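Local coordinates for conserved protein (PDB 3BEY) that is of unknown function but belongs to the AhpD-like carboxymuconolactone decarboxylase family and may have peroxiredoxin activity, at residues D[22-25]-D[26-29]; D[57-60]-D[61-65]. All blocks are in the same frame, centred on the assembly; numbering follows the deposited sequence.

Contact 1. Residues D[22-25]-D[26-29]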
loop_
_atom_site.group_PDB
_atom_site.type_symbol
_atom_site.label_atom_id
_atom_site.label_comp_id
_atom_site.label_asym_id
_atom_site.label_seq_id
_atom_site.Cartn_x
_atom_site.Cartn_y
_atom_site.Cartn_z
ATOM N N PHE D 22 12.820 15.237 12.775
ATOM C CA PHE D 22 12.379 15.283 11.394
ATOM C C PHE D 22 10.901 15.623 11.406
ATOM O O PHE D 22 10.442 16.477 10.641
ATOM C CB PHE D 22 12.596 13.929 10.711
ATOM C CG PHE D 22 11.910 13.804 9.371
ATOM C CD1 PHE D 22 10.850 12.921 9.201
ATOM C CD2 PHE D 22 12.308 14.583 8.288
ATOM C CE1 PHE D 22 10.196 12.813 7.966
ATOM C CE2 PHE D 22 11.659 14.483 7.051
ATOM C CZ PHE D 22 10.602 13.598 6.891
ATOM N N ARG D 23 10.157 14.964 12.290
ATOM C CA ARG D 23 8.727 15.204 12.381
ATOM C C ARG D 23 8.475 16.663 12.694
ATOM O O ARG D 23 7.611 17.292 12.086
ATOM C CB ARG D 23 8.078 14.331 13.465
ATOM C CG ARG D 23 6.554 14.261 13.343
ATOM C CD ARG D 23 5.839 14.436 14.679
ATOM N NE ARG D 23 6.023 13.312 15.595
ATOM C CZ ARG D 23 5.687 13.340 16.885
ATOM N NH1 ARG D 23 5.148 14.437 17.412
ATOM N NH2 ARG D 23 5.887 12.270 17.653
ATOM N N GLU D 24 9.234 17.207 13.639
ATOM C CA GLU D 24 9.064 18.602 14.030
ATOM C C GLU D 24 9.444 19.606 12.946
ATOM O O GLU D 24 8.786 20.639 12.794
ATOM C CB GLU D 24 9.834 18.888 15.324
ATOM C CG GLU D 24 9.043 18.512 16.581
ATOM C CD GLU D 24 7.806 19.393 16.783
ATOM O OE1 GLU D 24 6.901 18.991 17.546
ATOM O OE2 GLU D 24 7.741 20.494 16.184
ATOM N N ALA D 25 10.492 19.306 12.191
ATOM C CA ALA D 25 10.915 20.202 11.123
ATOM C C ALA D 25 9.786 20.322 10.106
ATOM O O ALA D 25 9.365 21.420 9.750
ATOM C CB ALA D 25 12.166 19.666 10.448
ATOM N N VAL D 26 9.285 19.184 9.647
ATOM C CA VAL D 26 8.211 19.183 8.667
ATOM C C VAL D 26 6.906 19.679 9.279
ATOM O O VAL D 26 6.031 20.172 8.570
ATOM C CB VAL D 26 7.986 17.766 8.079
ATOM C CG1 VAL D 26 9.303 17.191 7.595
ATOM C CG2 VAL D 26 7.366 16.864 9.115
ATOM N N ARG D 27 6.785 19.551 10.596
ATOM C CA ARG D 27 5.586 19.981 11.304
ATOM C C ARG D 27 5.555 21.491 11.533
ATOM O O ARG D 27 4.487 22.085 11.644
ATOM C CB ARG D 27 5.496 19.263 12.653
ATOM C CG ARG D 27 4.144 19.374 13.347
ATOM C CD ARG D 27 4.197 18.762 14.745
ATOM N NE ARG D 27 2.865 18.505 15.286
ATOM C CZ ARG D 27 2.027 17.591 14.802
ATOM N NH1 ARG D 27 2.386 16.845 13.766
ATOM N NH2 ARG D 27 0.833 17.423 15.351
ATOM N N SER D 28 6.723 22.115 11.595
ATOM C CA SER D 28 6.782 23.553 11.832
ATOM C C SER D 28 7.233 24.396 10.632
ATOM O O SER D 28 7.544 25.575 10.789
ATOM C CB SER D 28 7.706 23.838 13.018
ATOM O OG SER D 28 9.035 23.446 12.719
ATOM N N GLU D 29 7.278 23.802 9.444
ATOM C CA GLU D 29 7.694 24.539 8.249
ATOM C C GLU D 29 6.804 25.767 8.078
ATOM O O GLU D 29 5.621 25.739 8.438
ATOM C CB GLU D 29 7.586 23.651 7.007
ATOM C CG GLU D 29 7.895 24.355 5.690
ATOM C CD GLU D 29 9.376 24.434 5.398
ATOM O OE1 GLU D 29 10.116 23.552 5.887
ATOM O OE2 GLU D 29 9.798 25.360 4.665
#
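V26 lays its CG1 methyl over one face of the F22 ring, a CH-pi contact 4.0 Å from the ring centroid and 27° off the normal. The methyl leans to the CE2 side, where F22 CE2 and V26 CG1 are 3.6 Å apart. With CG anti to the backbone N (chi1 168°), the F22 ring is laid along the helix, beside the next turn. Beneath this pair, V26 N donates to F22 O at 3.1 Å, almost straight. The other methyl of V26, CG2, presses on the backbone, 3.0 Å from R23 O. Cutting V26 back to an alanine here takes away both methyls and is likely to leave a gap over the F22 face and beside the R23 carbonyl. F19 of the second subunit meets the F22 ring as well, and L80 of the third packs on both F22 and V26, so this face of the helix lies at a subunit interface.

This is the C-terminal end of helix 13-27, and S28 is the first residue to leave helical backbone angles. OG of S28, lying between the backbone N and the carbonyl carbon (chi1 64°), donates to E24 O at 2.8 Å. S28 N bonds to the same oxygen, E24 O, also at 2.8 Å, from the other face of the carbonyl plane, so two donors grip it. S28 N has a second acceptor in A25 O, a 3.3 Å hydrogen bond whose donor stands above the carbonyl plane of A25.

The carboxylate of E24 reaches only the aliphatic part of R27, E24 OE1 lying 3.9 Å from R27 CD. The R27 guanidinium instead runs on to a salt bridge with E60.

Contact 2. Residues D[57-60]-D[61-65]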
loop_
_atom_site.group_PDB
_atom_site.type_symbol
_atom_site.label_atom_id
_atom_site.label_comp_id
_atom_site.label_asym_id
_atom_site.label_seq_id
_atom_site.Cartn_x
_atom_site.Cartn_y
_atom_site.Cartn_z
ATOM N N HIS D 57 -4.009 12.309 14.368
ATOM C CA HIS D 57 -3.984 13.594 13.681
ATOM C C HIS D 57 -5.347 14.274 13.691
ATOM O O HIS D 57 -5.440 15.495 13.660
ATOM C CB HIS D 57 -3.454 13.414 12.259
ATOM C CG HIS D 57 -2.044 12.925 12.216
ATOM N ND1 HIS D 57 -0.997 13.618 12.801
ATOM C CD2 HIS D 57 -1.499 11.791 11.719
ATOM C CE1 HIS D 57 0.118 12.932 12.665
ATOM N NE2 HIS D 57 -0.159 11.813 12.009
ATOM N N ALA D 58 -6.409 13.486 13.760
ATOM C CA ALA D 58 -7.749 14.065 13.805
ATOM C C ALA D 58 -7.910 14.842 15.112
ATOM O O ALA D 58 -8.465 15.939 15.134
ATOM C CB ALA D 58 -8.809 12.968 13.712
ATOM N N GLU D 59 -7.417 14.267 16.202
ATOM C CA GLU D 59 -7.524 14.922 17.491
ATOM C C GLU D 59 -6.781 16.252 17.533
ATOM O O GLU D 59 -7.341 17.269 17.969
ATOM C CB GLU D 59 -7.019 14.002 18.594
ATOM C CG GLU D 59 -8.136 13.250 19.273
ATOM C CD GLU D 59 -9.233 14.182 19.763
ATOM O OE1 GLU D 59 -8.943 15.082 20.581
ATOM O OE2 GLU D 59 -10.392 14.012 19.332
ATOM N N GLU D 60 -5.531 16.255 17.076
ATOM C CA GLU D 60 -4.749 17.485 17.062
ATOM C C GLU D 60 -5.426 18.506 16.160
ATOM O O GLU D 60 -5.335 19.705 16.398
ATOM C CB GLU D 60 -3.324 17.201 16.584
ATOM C CG GLU D 60 -2.611 16.195 17.470
ATOM C CD GLU D 60 -1.260 15.768 16.941
ATOM O OE1 GLU D 60 -1.173 15.395 15.749
ATOM O OE2 GLU D 60 -0.287 15.785 17.726
ATOM N N ALA D 61 -6.122 18.027 15.135
ATOM C CA ALA D 61 -6.825 18.918 14.221
ATOM C C ALA D 61 -8.071 19.486 14.904
ATOM O O ALA D 61 -8.439 20.646 14.696
ATOM C CB ALA D 61 -7.212 18.172 12.946
ATOM N N LEU D 62 -8.725 18.654 15.711
ATOM C CA LEU D 62 -9.911 19.077 16.449
ATOM C C LEU D 62 -9.493 20.024 17.572
ATOM O O LEU D 62 -10.132 21.041 17.809
ATOM C CB LEU D 62 -10.628 17.862 17.042
ATOM C CG LEU D 62 -11.828 17.285 16.297
ATOM C CD1 LEU D 62 -11.687 17.523 14.814
ATOM C CD2 LEU D 62 -11.939 15.798 16.606
ATOM N N GLU D 63 -8.407 19.681 18.251
ATOM C CA GLU D 63 -7.914 20.503 19.340
ATOM C C GLU D 63 -7.342 21.812 18.805
ATOM O O GLU D 63 -6.980 22.715 19.571
ATOM C CB GLU D 63 -6.874 19.717 20.139
ATOM C CG GLU D 63 -7.452 18.402 20.660
ATOM C CD GLU D 63 -6.497 17.607 21.525
ATOM O OE1 GLU D 63 -5.349 17.370 21.091
ATOM O OE2 GLU D 63 -6.908 17.205 22.636
ATOM N N ALA D 64 -7.286 21.911 17.479
ATOM C CA ALA D 64 -6.784 23.104 16.807
ATOM C C ALA D 64 -7.950 23.900 16.240
ATOM O O ALA D 64 -7.757 24.921 15.584
ATOM C CB ALA D 64 -5.828 22.717 15.686
ATOM N N GLY D 65 -9.164 23.410 16.469
ATOM C CA GLY D 65 -10.333 24.124 16.003
ATOM C C GLY D 65 -10.888 23.749 14.652
ATOM O O GLY D 65 -11.746 24.455 14.123
#
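This is a local contact within one helix, joining the last turns of helix 51-62 to the turn that ends it, with a buried side against the neighbouring helices and three glutamates, E59, E60 and E63, on its other sides, two of them paired with arginines. The backbone ladder runs A61 N to H57 O, L62 N to A58 O and E63 N to E59 O; the last, 2.7 Å between E63 N and E59 O, runs nearly in line with the carbonyl.

Most of the side-chain contact gathers round E59. E63 puts its CG anti to the carbonyl carbon and beside its own N (chi1 -57°), and this carries CG of E63 to within 2.9 Å of E59 O. From there the chain runs out extended until OE2 of E63 stands 3.6 Å from OE1 of E59. The two carboxylate planes stand 74° apart, and such a pairing would probably disfavour full charge on both. E59 has a counterweight: its OE2 forms a salt bridge with R95 of the fourth subunit, while the same oxygen rests 3.6 Å from the CD2 methyl of L62.

A58 and A61 pack on L71 of helix 68-90, as does L62, and H57 lies against helix 34-47. ND1 of H57 gives a weak bond to OE1 of E60, 3.4 Å away, an oxygen that also takes salt bridges from R27 and R56.

H57 follows the C50-C53 disulfide by one helical turn, consistent with the CXXC-histidine arrangement of AhpD-like proteins. The type I turn L62-G65, closed by G65 N to L62 O, ends the helix, and with G65 at positive phi (93°), where a CB would strike the carbonyl oxygen of A64, this is a Schellman motif.

In the fold
Contact 1 closes helix 13-27 and contact 2 closes helix 51-62, so both mark the ends of helices in an all-helical chain. Along the sequence they come in series, with helix 34-47 between them, and their centres are about 17 Å apart. They nevertheless touch through one ion pair: NH2 of R27 and OE1 of E60 are 2.9 Å apart, tying the two helix ends together. Helix 68-90 of the same chain packs on contact 2. Both belong to the part of the chain that resembles the carboxymuconolactone decarboxylase family, and both reach other subunits, contact 1 the second and third, contact 2 the third and fourth, so these helix ends take part in assembling the six-chain particle.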